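CsuC (Acinetobacter baumannii, PDB 6FJY) probably acts as the periplasmic chaperone of archaic Csu pili, binding subunits such as the tip adhesin CsuE by donor-strand complementation before assembly. Local coordinates at residues L4-E16 with I118-T132. Residues are numbered along the deposited sequence; the frame is centred on the assembly and turned at random.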
ATOM      1  N   LEU A   4      11.846  -1.141   2.091  1.00 68.42           N
ATOM      2  CA  LEU A   4      10.574  -1.353   1.421  1.00 58.10           C
ATOM      3  C   LEU A   4       9.461  -1.273   2.457  1.00 59.26           C
ATOM      4  O   LEU A   4       9.468  -2.026   3.437  1.00 50.75           O
ATOM      5  CB  LEU A   4      10.587  -2.707   0.707  1.00 75.80           C
ATOM      6  CG  LEU A   4       9.350  -3.293   0.048  1.00 91.23           C
ATOM      7  CD1 LEU A   4       9.780  -4.061  -1.171  1.00 95.27           C
ATOM      8  CD2 LEU A   4       8.657  -4.216   1.012  1.00106.14           C
ATOM      9  N   ILE A   5       8.536  -0.336   2.270  1.00 63.83           N
ATOM     10  CA  ILE A   5       7.428  -0.128   3.195  1.00 56.91           C
ATOM     11  C   ILE A   5       6.135  -0.025   2.388  1.00 53.52           C
ATOM     12  O   ILE A   5       6.025   0.807   1.482  1.00 47.31           O
ATOM     13  CB  ILE A   5       7.637   1.115   4.085  1.00 57.78           C
ATOM     14  CG1 ILE A   5       6.368   1.422   4.870  1.00 61.35           C
ATOM     15  CG2 ILE A   5       8.079   2.314   3.267  1.00 60.00           C
ATOM     16  CD1 ILE A   5       6.556   2.512   5.876  1.00 71.08           C
ATOM     17  N   TRP A   6       5.167  -0.884   2.710  1.00 58.59           N
ATOM     18  CA  TRP A   6       3.877  -0.949   2.036  1.00 53.67           C
ATOM     19  C   TRP A   6       2.853  -1.519   3.003  1.00 55.08           C
ATOM     20  O   TRP A   6       3.211  -2.302   3.893  1.00 39.41           O
ATOM     21  CB  TRP A   6       3.916  -1.829   0.775  1.00 53.70           C
ATOM     22  CG  TRP A   6       4.223  -3.260   1.078  1.00 56.27           C
ATOM     23  CD1 TRP A   6       5.428  -3.774   1.435  1.00 60.61           C
ATOM     24  CD2 TRP A   6       3.304  -4.364   1.060  1.00 56.78           C
ATOM     25  NE1 TRP A   6       5.322  -5.128   1.648  1.00 76.45           N
ATOM     26  CE2 TRP A   6       4.029  -5.516   1.415  1.00 55.13           C
ATOM     27  CE3 TRP A   6       1.939  -4.486   0.779  1.00 62.24           C
ATOM     28  CZ2 TRP A   6       3.447  -6.779   1.481  1.00 61.94           C
ATOM     29  CZ3 TRP A   6       1.353  -5.743   0.857  1.00 67.65           C
ATOM     30  CH2 TRP A   6       2.110  -6.874   1.203  1.00 68.50           C
ATOM     31  N   PRO A   7       1.570  -1.158   2.848  1.00 61.91           N
ATOM     32  CA  PRO A   7       1.134  -0.171   1.846  1.00 62.71           C
ATOM     33  C   PRO A   7       1.348   1.293   2.247  1.00 48.40           C
ATOM     34  O   PRO A   7       1.378   1.629   3.432  1.00 39.06           O
ATOM     35  CB  PRO A   7      -0.363  -0.484   1.676  1.00 59.67           C
ATOM     36  CG  PRO A   7      -0.781  -1.077   2.975  1.00 59.95           C
ATOM     37  CD  PRO A   7       0.436  -1.833   3.502  1.00 61.69           C
ATOM     38  N   ILE A   8       1.535   2.152   1.236  1.00 51.00           N
ATOM     39  CA  ILE A   8       1.691   3.585   1.473  1.00 48.72           C
ATOM     40  C   ILE A   8       0.358   4.340   1.489  1.00 49.69           C
ATOM     41  O   ILE A   8       0.351   5.552   1.749  1.00 36.65           O
ATOM     42  CB  ILE A   8       2.654   4.183   0.429  1.00 52.75           C
ATOM     43  CG1 ILE A   8       2.224   3.792  -0.972  1.00 60.75           C
ATOM     44  CG2 ILE A   8       4.106   3.699   0.677  1.00 58.44           C
ATOM     45  CD1 ILE A   8       3.191   4.275  -2.031  1.00 71.52           C
ATOM     46  N   TYR A   9      -0.767   3.660   1.232  1.00 53.23           N
ATOM     47  CA  TYR A   9      -2.107   4.226   1.419  1.00 56.59           C
ATOM     48  C   TYR A   9      -2.925   3.300   2.305  1.00 50.80           C
ATOM     49  O   TYR A   9      -3.930   2.734   1.870  1.00 35.45           O
ATOM     50  CB  TYR A   9      -2.814   4.445   0.081  1.00 47.02           C
ATOM     51  CG  TYR A   9      -2.115   5.410  -0.849  1.00 55.00           C
ATOM     52  CD1 TYR A   9      -1.924   6.739  -0.496  1.00 49.26           C
ATOM     53  CD2 TYR A   9      -1.635   4.990  -2.073  1.00 62.94           C
ATOM     54  CE1 TYR A   9      -1.288   7.632  -1.356  1.00 47.08           C
ATOM     55  CE2 TYR A   9      -0.995   5.867  -2.933  1.00 69.98           C
ATOM     56  CZ  TYR A   9      -0.821   7.183  -2.568  1.00 55.81           C
ATOM     57  OH  TYR A   9      -0.180   8.041  -3.426  1.00 56.57           O
ATOM     58  N   PRO A  10      -2.522   3.118   3.560  1.00 57.53           N
ATOM     59  CA  PRO A  10      -3.258   2.219   4.447  1.00 64.13           C
ATOM     60  C   PRO A  10      -4.537   2.854   4.987  1.00 58.63           C
ATOM     61  O   PRO A  10      -4.719   4.076   4.982  1.00 29.91           O
ATOM     62  CB  PRO A  10      -2.253   1.951   5.568  1.00 51.06           C
ATOM     63  CG  PRO A  10      -1.497   3.237   5.668  1.00 44.01           C
ATOM     64  CD  PRO A  10      -1.382   3.742   4.250  1.00 48.47           C
ATOM     65  N   LYS A  11      -5.432   1.980   5.448  1.00 54.74           N
ATOM     66  CA  LYS A  11      -6.695   2.387   6.046  1.00 54.62           C
ATOM     67  C   LYS A  11      -7.202   1.274   6.949  1.00 52.96           C
ATOM     68  O   LYS A  11      -6.836   0.106   6.791  1.00 36.14           O
ATOM     69  CB  LYS A  11      -7.769   2.761   5.008  1.00 49.07           C
ATOM     70  CG  LYS A  11      -7.638   2.138   3.622  1.00 60.95           C
ATOM     71  CD  LYS A  11      -7.893   0.650   3.580  1.00 75.64           C
ATOM     72  CE  LYS A  11      -7.556   0.104   2.182  1.00 88.25           C
ATOM     73  NZ  LYS A  11      -7.741  -1.378   2.027  1.00 93.43           N
ATOM     74  N   ILE A  12      -8.025   1.672   7.916  1.00 57.90           N
ATOM     75  CA  ILE A  12      -8.650   0.783   8.891  1.00 57.14           C
ATOM     76  C   ILE A  12     -10.158   0.923   8.718  1.00 59.94           C
ATOM     77  O   ILE A  12     -10.723   1.988   8.999  1.00 55.29           O
ATOM     78  CB  ILE A  12      -8.230   1.137  10.323  1.00 55.67           C
ATOM     79  CG1 ILE A  12      -6.722   1.391  10.380  1.00 52.38           C
ATOM     80  CG2 ILE A  12      -8.634   0.021  11.288  1.00 65.56           C
ATOM     81  CD1 ILE A  12      -6.192   1.707  11.769  1.00 40.52           C
ATOM     82  N   GLU A  13     -10.812  -0.135   8.241  1.00 68.92           N
ATOM     83  CA  GLU A  13     -12.242  -0.062   7.985  1.00 61.69           C
ATOM     84  C   GLU A  13     -13.023  -0.061   9.302  1.00 60.30           C
ATOM     85  O   GLU A  13     -12.476  -0.293  10.392  1.00 39.31           O
ATOM     86  CB  GLU A  13     -12.686  -1.211   7.080  1.00 63.68           C
ATOM     87  CG  GLU A  13     -11.931  -1.290   5.745  1.00 61.73           C
ATOM     88  CD  GLU A  13     -12.292  -0.199   4.771  1.00 64.02           C
ATOM     89  OE1 GLU A  13     -13.241   0.563   5.041  1.00 54.07           O
ATOM     90  OE2 GLU A  13     -11.623  -0.113   3.721  1.00 54.82           O
ATOM     91  N   ALA A  14     -14.332   0.213   9.188  1.00 68.76           N
ATOM     92  CA  ALA A  14     -15.167   0.351  10.380  1.00 69.00           C
ATOM     93  C   ALA A  14     -15.236  -0.945  11.177  1.00 78.68           C
ATOM     94  O   ALA A  14     -15.262  -0.915  12.412  1.00 87.29           O
ATOM     95  CB  ALA A  14     -16.572   0.814   9.996  1.00 69.88           C
ATOM     96  N   ASN A  15     -15.251  -2.092  10.500  1.00 83.41           N
ATOM     97  CA  ASN A  15     -15.343  -3.376  11.187  1.00 85.87           C
ATOM     98  C   ASN A  15     -13.978  -3.998  11.479  1.00 83.68           C
ATOM     99  O   ASN A  15     -13.912  -5.158  11.896  1.00 78.31           O
ATOM    100  CB  ASN A  15     -16.199  -4.357  10.381  1.00 81.88           C
ATOM    101  CG  ASN A  15     -15.648  -4.623   8.993  1.00 89.49           C
ATOM    102  OD1 ASN A  15     -14.497  -4.307   8.685  1.00 74.51           O
ATOM    103  ND2 ASN A  15     -16.474  -5.221   8.147  1.00102.97           N
ATOM    104  N   GLU A  16     -12.895  -3.263  11.248  1.00 81.84           N
ATOM    105  CA  GLU A  16     -11.538  -3.713  11.542  1.00 70.71           C
ATOM    106  C   GLU A  16     -10.999  -2.967  12.755  1.00 59.76           C
ATOM    107  O   GLU A  16     -11.119  -1.744  12.839  1.00 47.39           O
ATOM    108  CB  GLU A  16     -10.614  -3.491  10.342  1.00 58.08           C
ATOM    109  CG  GLU A  16     -10.902  -4.364   9.126  1.00 66.89           C
ATOM    110  CD  GLU A  16     -10.031  -4.000   7.937  1.00 63.93           C
ATOM    111  OE1 GLU A  16      -9.270  -3.014   8.035  1.00 60.22           O
ATOM    112  OE2 GLU A  16     -10.093  -4.704   6.911  1.00 65.88           O
ATOM    113  N   ILE A 118       3.130   9.065   5.373  1.00 49.17           N
ATOM    114  CA  ILE A 118       2.199   8.148   4.740  1.00 47.09           C
ATOM    115  C   ILE A 118       0.777   8.492   5.198  1.00 57.10           C
ATOM    116  O   ILE A 118       0.535   8.585   6.402  1.00 29.07           O
ATOM    117  CB  ILE A 118       2.535   6.683   5.058  1.00 55.08           C
ATOM    118  CG1 ILE A 118       3.760   6.246   4.233  1.00 51.38           C
ATOM    119  CG2 ILE A 118       1.341   5.789   4.829  1.00 59.71           C
ATOM    120  CD1 ILE A 118       4.313   4.894   4.645  1.00 46.49           C
ATOM    121  N   PRO A 119      -0.172   8.686   4.281  1.00 51.59           N
ATOM    122  CA  PRO A 119      -1.540   9.008   4.701  1.00 45.78           C
ATOM    123  C   PRO A 119      -2.250   7.776   5.236  1.00 48.74           C
ATOM    124  O   PRO A 119      -2.194   6.691   4.652  1.00 33.89           O
ATOM    125  CB  PRO A 119      -2.189   9.499   3.408  1.00 42.12           C
ATOM    126  CG  PRO A 119      -1.489   8.683   2.335  1.00 44.79           C
ATOM    127  CD  PRO A 119      -0.064   8.555   2.812  1.00 50.73           C
ATOM    128  N   LEU A 120      -2.959   7.966   6.337  1.00 51.33           N
ATOM    129  CA  LEU A 120      -3.658   6.886   7.014  1.00 50.19           C
ATOM    130  C   LEU A 120      -5.075   7.334   7.342  1.00 36.74           C
ATOM    131  O   LEU A 120      -5.270   8.432   7.876  1.00 34.11           O
ATOM    132  CB  LEU A 120      -2.912   6.503   8.283  1.00 42.61           C
ATOM    133  CG  LEU A 120      -3.610   5.458   9.138  1.00 51.04           C
ATOM    134  CD1 LEU A 120      -3.681   4.088   8.410  1.00 42.00           C
ATOM    135  CD2 LEU A 120      -2.909   5.362  10.450  1.00 44.17           C
ATOM    136  N   PHE A 121      -6.061   6.515   6.986  1.00 50.53           N
ATOM    137  CA  PHE A 121      -7.458   6.848   7.244  1.00 51.82           C
ATOM    138  C   PHE A 121      -8.159   5.733   8.000  1.00 45.81           C
ATOM    139  O   PHE A 121      -8.056   4.564   7.633  1.00 43.86           O
ATOM    140  CB  PHE A 121      -8.216   7.125   5.954  1.00 46.10           C
ATOM    141  CG  PHE A 121      -7.667   8.277   5.187  1.00 50.16           C
ATOM    142  CD1 PHE A 121      -7.975   9.569   5.554  1.00 50.78           C
ATOM    143  CD2 PHE A 121      -6.852   8.070   4.081  1.00 41.64           C
ATOM    144  CE1 PHE A 121      -7.469  10.654   4.847  1.00 53.61           C
ATOM    145  CE2 PHE A 121      -6.343   9.152   3.378  1.00 44.61           C
ATOM    146  CZ  PHE A 121      -6.660  10.442   3.757  1.00 44.95           C
ATOM    147  N   ALA A 122      -8.923   6.115   9.021  1.00 51.40           N
ATOM    148  CA  ALA A 122      -9.731   5.180   9.787  1.00 59.19           C
ATOM    149  C   ALA A 122     -11.197   5.616   9.773  1.00 57.94           C
ATOM    150  O   ALA A 122     -11.515   6.811   9.718  1.00 42.92           O
ATOM    151  CB  ALA A 122      -9.201   5.052  11.220  1.00 48.25           C
ATOM    152  N   TYR A 123     -12.091   4.632   9.811  1.00 52.11           N
ATOM    153  CA  TYR A 123     -13.497   4.843   9.506  1.00 62.44           C
ATOM    154  C   TYR A 123     -14.374   4.432  10.674  1.00 61.78           C
ATOM    155  O   TYR A 123     -14.193   3.357  11.253  1.00 43.89           O
ATOM    156  CB  TYR A 123     -13.902   4.082   8.234  1.00 58.02           C
ATOM    157  CG  TYR A 123     -13.203   4.658   7.032  1.00 54.51           C
ATOM    158  CD1 TYR A 123     -13.739   5.751   6.365  1.00 48.29           C
ATOM    159  CD2 TYR A 123     -11.974   4.150   6.599  1.00 54.17           C
ATOM    160  CE1 TYR A 123     -13.085   6.306   5.281  1.00 51.31           C
ATOM    161  CE2 TYR A 123     -11.309   4.700   5.508  1.00 47.29           C
ATOM    162  CZ  TYR A 123     -11.858   5.783   4.867  1.00 43.07           C
ATOM    163  OH  TYR A 123     -11.225   6.348   3.789  1.00 44.61           O
ATOM    164  N   GLY A 124     -15.307   5.311  11.020  1.00 60.70           N
ATOM    165  CA  GLY A 124     -16.385   4.967  11.912  1.00 73.28           C
ATOM    166  C   GLY A 124     -17.470   4.195  11.191  1.00 69.75           C
ATOM    167  O   GLY A 124     -17.392   3.920   9.996  1.00 57.22           O
ATOM    168  N   LYS A 125     -18.514   3.858  11.946  1.00 69.84           N
ATOM    169  CA  LYS A 125     -19.557   2.983  11.437  1.00 77.37           C
ATOM    170  C   LYS A 125     -20.298   3.633  10.282  1.00 64.30           C
ATOM    171  O   LYS A 125     -20.575   4.835  10.299  1.00 55.66           O
ATOM    172  CB  LYS A 125     -20.544   2.643  12.555  1.00 99.68           C
ATOM    173  CG  LYS A 125     -19.908   1.934  13.740  1.00113.62           C
ATOM    174  CD  LYS A 125     -19.102   0.718  13.296  1.00123.95           C
ATOM    175  CE  LYS A 125     -19.995  -0.366  12.701  1.00124.76           C
ATOM    176  NZ  LYS A 125     -19.202  -1.547  12.257  1.00123.63           N
ATOM    177  N   GLY A 126     -20.621   2.832   9.271  1.00 67.79           N
ATOM    178  CA  GLY A 126     -21.445   3.315   8.183  1.00 66.09           C
ATOM    179  C   GLY A 126     -20.708   4.021   7.074  1.00 56.32           C
ATOM    180  O   GLY A 126     -21.358   4.659   6.233  1.00 45.62           O
ATOM    181  N   ILE A 127     -19.374   3.972   7.073  1.00 67.14           N
ATOM    182  CA  ILE A 127     -18.554   4.619   6.055  1.00 64.05           C
ATOM    183  C   ILE A 127     -17.238   3.859   5.947  1.00 72.69           C
ATOM    184  O   ILE A 127     -16.742   3.318   6.939  1.00 58.95           O
ATOM    185  CB  ILE A 127     -18.330   6.107   6.397  1.00 55.89           C
ATOM    186  CG1 ILE A 127     -17.625   6.842   5.256  1.00 68.49           C
ATOM    187  CG2 ILE A 127     -17.543   6.240   7.701  1.00 55.99           C
ATOM    188  CD1 ILE A 127     -17.573   8.353   5.465  1.00 67.06           C
ATOM    189  N   GLY A 128     -16.695   3.784   4.726  1.00 77.69           N
ATOM    190  CA  GLY A 128     -15.486   3.033   4.465  1.00 81.25           C
ATOM    191  C   GLY A 128     -14.576   3.721   3.462  1.00 74.35           C
ATOM    192  O   GLY A 128     -14.855   4.824   2.990  1.00 58.24           O
ATOM    193  N   SER A 129     -13.465   3.035   3.156  1.00 83.48           N
ATOM    194  CA  SER A 129     -12.472   3.537   2.205  1.00 63.34           C
ATOM    195  C   SER A 129     -12.999   3.497   0.774  1.00 62.21           C
ATOM    196  O   SER A 129     -12.578   4.298  -0.068  1.00 57.63           O
ATOM    197  CB  SER A 129     -11.195   2.701   2.287  1.00 72.41           C
ATOM    198  OG  SER A 129     -11.456   1.336   1.957  1.00 60.23           O
ATOM    199  N   GLY A 130     -13.856   2.528   0.463  1.00 61.91           N
ATOM    200  CA  GLY A 130     -14.311   2.319  -0.893  1.00 72.11           C
ATOM    201  C   GLY A 130     -13.354   1.553  -1.778  1.00 80.86           C
ATOM    202  O   GLY A 130     -13.646   1.380  -2.968  1.00 76.37           O
ATOM    203  N   LEU A 131     -12.213   1.106  -1.252  1.00 78.69           N
ATOM    204  CA  LEU A 131     -11.263   0.343  -2.048  1.00 83.18           C
ATOM    205  C   LEU A 131     -11.510  -1.160  -1.967  1.00 89.67           C
ATOM    206  O   LEU A 131     -10.872  -1.920  -2.701  1.00 89.55           O
ATOM    207  CB  LEU A 131      -9.821   0.658  -1.605  1.00 73.56           C
ATOM    208  CG  LEU A 131      -9.400   2.131  -1.710  1.00 77.09           C
ATOM    209  CD1 LEU A 131      -7.902   2.299  -1.601  1.00 96.32           C
ATOM    210  CD2 LEU A 131      -9.919   2.773  -2.976  1.00 77.22           C
ATOM    211  N   THR A 132     -12.430  -1.599  -1.109  1.00 86.58           N
ATOM    212  CA  THR A 132     -12.847  -2.987  -1.032  1.00 81.45           C
ATOM    213  C   THR A 132     -14.318  -3.077  -1.422  1.00 89.11           C
ATOM    214  O   THR A 132     -15.064  -2.095  -1.340  1.00 78.59           O
ATOM    215  CB  THR A 132     -12.639  -3.575   0.376  1.00 81.44           C
ATOM    216  OG1 THR A 132     -13.599  -3.023   1.282  1.00 75.87           O
ATOM    217  CG2 THR A 132     -11.253  -3.234   0.892  1.00 84.98           C
TER
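Residues 11-12 run parallel to the end of strand 109-123, with Lys11 beside Phe121 and Ile12 beside Ala122. Ile12 bonds through both its backbone N and its backbone O. Its N donates to Phe121 O at 2.9 Å. Its O accepts Tyr123 N at 3.1 Å. The bond from Phe121 N to Pro10 O is weak. Strand 3-6 instead pairs with strand 18-25, and the cis bond before Pro7 lies in the switch between the two partners. Such a switching first strand is familiar from the PapD-like N-terminal Ig domain.

Ile5 and Ile118 meet tip to tip, CD1 to CD1 at 3.5 Å. Ile118 has CG2 anti to its backbone N, which lays that branch against Pro10 CD. Pro10 CG meets Leu120 CD1 at 3.6 Å, the two side chains crossing at about a right angle. The Tyr9 ring takes Pro119 CG at its edge, 3.5 Å from CD1, and also makes a cation-pi contact with Arg174. After the strand, the chain turns back over Tyr123, placing Gly128 C 3.5 Å above the centre of its ring. The Tyr123 hydroxyl bonds to Glu85. Glu13 bends at chi2 (-72°), and its OE1 receives Ser129 N on the syn lone pair at 3.1 Å.

The contact thus joins a short parallel backbone ladder and apolar side chains to one buried carboxylate bond. Ser129 N is satisfied by Glu13, which ties the returning loop to the turn that follows residues 11-12, just before helix 133-140.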